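Local coordinates for protein beta carbonic anhydrase (Burkholderia pseudomallei, PDB 6YJN) that probably catalyses the reversible hydration of carbon dioxide to hydrogencarbonate and a proton, using one zinc ion per subunit, at residues Ala71-His76 against Leu124-Asp129. Numbering follows the deposited sequence.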
ATOM      1  N   ALA A  71      -6.593 -14.200  -3.082  1.00 60.93           N
ATOM      2  CA  ALA A  71      -7.595 -14.555  -2.087  1.00 57.11           C
ATOM      3  C   ALA A  71      -8.668 -13.480  -1.973  1.00 64.01           C
ATOM      4  O   ALA A  71      -9.375 -13.425  -0.964  1.00 61.92           O
ATOM      5  CB  ALA A  71      -6.962 -14.851  -0.752  1.00 58.16           C
ATOM      6  N   ASN A  72      -8.798 -12.642  -3.012  1.00 63.91           N
ATOM      7  CA  ASN A  72      -9.860 -11.644  -3.037  1.00 69.44           C
ATOM      8  C   ASN A  72      -9.949 -10.954  -1.674  1.00 70.87           C
ATOM      9  O   ASN A  72     -10.970 -11.005  -1.003  1.00 66.07           O
ATOM     10  CB  ASN A  72     -11.207 -12.246  -3.450  1.00 71.31           C
ATOM     11  CG  ASN A  72     -11.592 -13.482  -2.658  1.00 77.41           C
ATOM     12  OD1 ASN A  72     -11.432 -14.601  -3.146  1.00 85.46           O
ATOM     13  ND2 ASN A  72     -12.079 -13.298  -1.437  1.00 67.62           N
ATOM     14  N   VAL A  73      -8.849 -10.322  -1.264  1.00 69.50           N
ATOM     15  CA  VAL A  73      -8.760  -9.647   0.014  1.00 67.16           C
ATOM     16  C   VAL A  73      -8.964  -8.158  -0.245  1.00 72.32           C
ATOM     17  O   VAL A  73      -8.360  -7.587  -1.159  1.00 78.98           O
ATOM     18  CB  VAL A  73      -7.376  -9.910   0.652  1.00 72.82           C
ATOM     19  CG1 VAL A  73      -7.225  -9.281   2.025  1.00 64.26           C
ATOM     20  CG2 VAL A  73      -7.014 -11.388   0.697  1.00 74.14           C
ATOM     21  N   VAL A  74      -9.813  -7.539   0.576  1.00 67.25           N
ATOM     22  CA  VAL A  74      -9.960  -6.092   0.578  1.00 71.55           C
ATOM     23  C   VAL A  74      -9.319  -5.560   1.856  1.00 72.95           C
ATOM     24  O   VAL A  74      -9.901  -5.698   2.932  1.00 82.49           O
ATOM     25  CB  VAL A  74     -11.441  -5.672   0.454  1.00 74.45           C
ATOM     26  CG1 VAL A  74     -11.650  -4.182   0.649  1.00 59.73           C
ATOM     27  CG2 VAL A  74     -12.056  -6.128  -0.861  1.00 78.72           C
ATOM     28  N   VAL A  75      -8.109  -4.992   1.723  1.00 66.11           N
ATOM     29  CA  VAL A  75      -7.435  -4.307   2.818  1.00 69.26           C
ATOM     30  C   VAL A  75      -7.975  -2.875   2.927  1.00 74.17           C
ATOM     31  O   VAL A  75      -8.124  -2.172   1.923  1.00 77.47           O
ATOM     32  CB  VAL A  75      -5.900  -4.352   2.676  1.00 62.44           C
ATOM     33  CG1 VAL A  75      -5.184  -3.598   3.779  1.00 69.33           C
ATOM     34  CG2 VAL A  75      -5.379  -5.768   2.605  1.00 66.49           C
ATOM     35  N   HIS A  76      -8.296  -2.475   4.167  1.00 70.39           N
ATOM     36  CA  HIS A  76      -8.804  -1.155   4.491  1.00 68.89           C
ATOM     37  C   HIS A  76      -7.971  -0.090   3.784  1.00 73.95           C
ATOM     38  O   HIS A  76      -8.486   0.953   3.386  1.00 72.00           O
ATOM     39  CB  HIS A  76      -8.669  -0.928   5.997  1.00 61.65           C
ATOM     40  CG  HIS A  76      -9.598  -1.736   6.826  1.00 64.34           C
ATOM     41  ND1 HIS A  76     -10.916  -1.929   6.480  1.00 71.74           N
ATOM     42  CD2 HIS A  76      -9.423  -2.345   8.021  1.00 69.66           C
ATOM     43  CE1 HIS A  76     -11.504  -2.660   7.416  1.00 76.23           C
ATOM     44  NE2 HIS A  76     -10.609  -2.925   8.381  1.00 62.72           N
ATOM     45  N   LEU A 124      -1.457 -13.034   3.026  1.00 63.19           N
ATOM     46  CA  LEU A 124      -2.418 -14.027   3.482  1.00 67.64           C
ATOM     47  C   LEU A 124      -2.747 -13.870   4.967  1.00 63.32           C
ATOM     48  O   LEU A 124      -3.713 -14.444   5.467  1.00 62.41           O
ATOM     49  CB  LEU A 124      -1.834 -15.409   3.210  1.00 64.80           C
ATOM     50  CG  LEU A 124      -1.642 -15.746   1.737  1.00 69.42           C
ATOM     51  CD1 LEU A 124      -0.752 -16.967   1.594  1.00 71.74           C
ATOM     52  CD2 LEU A 124      -2.970 -15.959   1.025  1.00 60.59           C
ATOM     53  N   HIS A 125      -1.925 -13.105   5.678  1.00 65.92           N
ATOM     54  CA  HIS A 125      -2.187 -12.864   7.082  1.00 72.73           C
ATOM     55  C   HIS A 125      -3.604 -12.343   7.243  1.00 66.99           C
ATOM     56  O   HIS A 125      -4.297 -12.711   8.191  1.00 63.36           O
ATOM     57  CB  HIS A 125      -1.162 -11.902   7.668  1.00 74.36           C
ATOM     58  CG  HIS A 125       0.111 -12.578   8.042  1.00 80.18           C
ATOM     59  ND1 HIS A 125       0.136 -13.710   8.831  1.00 90.28           N
ATOM     60  CD2 HIS A 125       1.399 -12.275   7.761  1.00 87.45           C
ATOM     61  CE1 HIS A 125       1.391 -14.082   9.010  1.00 98.01           C
ATOM     62  NE2 HIS A 125       2.191 -13.209   8.368  1.00 78.51           N
ATOM     63  N   HIS A 126      -4.009 -11.520   6.273  1.00 59.04           N
ATOM     64  CA  HIS A 126      -5.356 -10.988   6.210  1.00 61.64           C
ATOM     65  C   HIS A 126      -6.388 -12.109   6.341  1.00 67.90           C
ATOM     66  O   HIS A 126      -7.404 -11.956   7.021  1.00 65.29           O
ATOM     67  CB  HIS A 126      -5.523 -10.133   4.952  1.00 55.27           C
ATOM     68  CG  HIS A 126      -4.610  -8.949   4.920  1.00 71.30           C
ATOM     69  ND1 HIS A 126      -4.588  -7.993   5.924  1.00 70.11           N
ATOM     70  CD2 HIS A 126      -3.690  -8.545   4.008  1.00 77.95           C
ATOM     71  CE1 HIS A 126      -3.694  -7.061   5.623  1.00 70.12           C
ATOM     72  NE2 HIS A 126      -3.127  -7.378   4.457  1.00 70.33           N
ATOM     73  N   VAL A 127      -6.097 -13.252   5.718  1.00 69.88           N
ATOM     74  CA  VAL A 127      -7.022 -14.366   5.671  1.00 64.36           C
ATOM     75  C   VAL A 127      -6.867 -15.193   6.945  1.00 72.85           C
ATOM     76  O   VAL A 127      -7.850 -15.682   7.510  1.00 73.75           O
ATOM     77  CB  VAL A 127      -6.770 -15.186   4.399  1.00 69.60           C
ATOM     78  CG1 VAL A 127      -7.463 -16.536   4.429  1.00 71.52           C
ATOM     79  CG2 VAL A 127      -7.137 -14.390   3.153  1.00 70.50           C
ATOM     80  N   GLN A 128      -5.628 -15.318   7.420  1.00 71.43           N
ATOM     81  CA  GLN A 128      -5.420 -15.924   8.724  1.00 77.64           C
ATOM     82  C   GLN A 128      -6.255 -15.180   9.780  1.00 79.13           C
ATOM     83  O   GLN A 128      -6.699 -15.769  10.772  1.00 73.44           O
ATOM     84  CB  GLN A 128      -3.920 -15.972   9.028  1.00 73.56           C
ATOM     85  CG  GLN A 128      -3.191 -17.109   8.332  1.00 83.63           C
ATOM     86  CD  GLN A 128      -1.690 -16.956   8.398  1.00 95.56           C
ATOM     87  OE1 GLN A 128      -1.016 -16.623   7.417  1.00 95.06           O
ATOM     88  NE2 GLN A 128      -1.149 -17.177   9.582  1.00105.03           N
ATOM     89  N   ASP A 129      -6.475 -13.876   9.552  1.00 68.77           N
ATOM     90  CA  ASP A 129      -7.155 -13.041  10.526  1.00 70.38           C
ATOM     91  C   ASP A 129      -8.607 -13.496  10.608  1.00 79.31           C
ATOM     92  O   ASP A 129      -9.172 -13.639  11.690  1.00 86.68           O
ATOM     93  CB  ASP A 129      -7.012 -11.553  10.200  1.00 67.41           C
ATOM     94  CG  ASP A 129      -5.660 -10.948  10.564  1.00 81.40           C
ATOM     95  OD1 ASP A 129      -4.802 -11.677  11.107  1.00 89.95           O
ATOM     96  OD2 ASP A 129      -5.468  -9.747  10.296  1.00 79.26           O
TER
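Next to the zinc site of this beta-class carbonic anhydrase, the loop that leaves strand 64-69 packs against one side of helix 120-133. Ala71, Val73 and Val75 supply the loop side of the contact, and His126 and Val127 the helix side. His126 and Val75 meet ring to methyl. Val75 CG2 lies over one face of the imidazole, 3.6 Å from the centroid of the His126 ring and 21° off the ring normal. This is a CH-pi contact, shifted toward the rim, with Val75 CG2 3.3 Å from His126 NE2. Val75 holds CG2 anti to its carbonyl carbon, which carries this methyl to the ring while CG1 stays farther off. Val73 is shared between the two helix residues. Val73 CG1 lies 3.5 Å from His126 CB and reaches the ring only obliquely. Val73 CG2 meets Val127 CG2 at 3.9 Å. Val127 CG2 also touches Ala71 CB, again at 3.9 Å, and so packs against two loop residues. The contact is thus apolar and mostly buried. His126 NE2 hydrogen-bonds Thr77 OG1 of the second subunit, and the same Thr77 packs on Val75, which places this end of the contact at a subunit interface. At the other end, the Ala71 side chain comes within about 6 Å of the zinc and about 5 Å of the side chains of its ligands Cys46 and Cys105. Helix 145-165 flanks both segments, with Asn155 and Gln159 hydrogen-bonded to the loop backbone and Asn155 also touching Val127, while helix 106-112 packs on Val127 through Ala111 and strand 41-46 meets the loop at Asn72 and Val74.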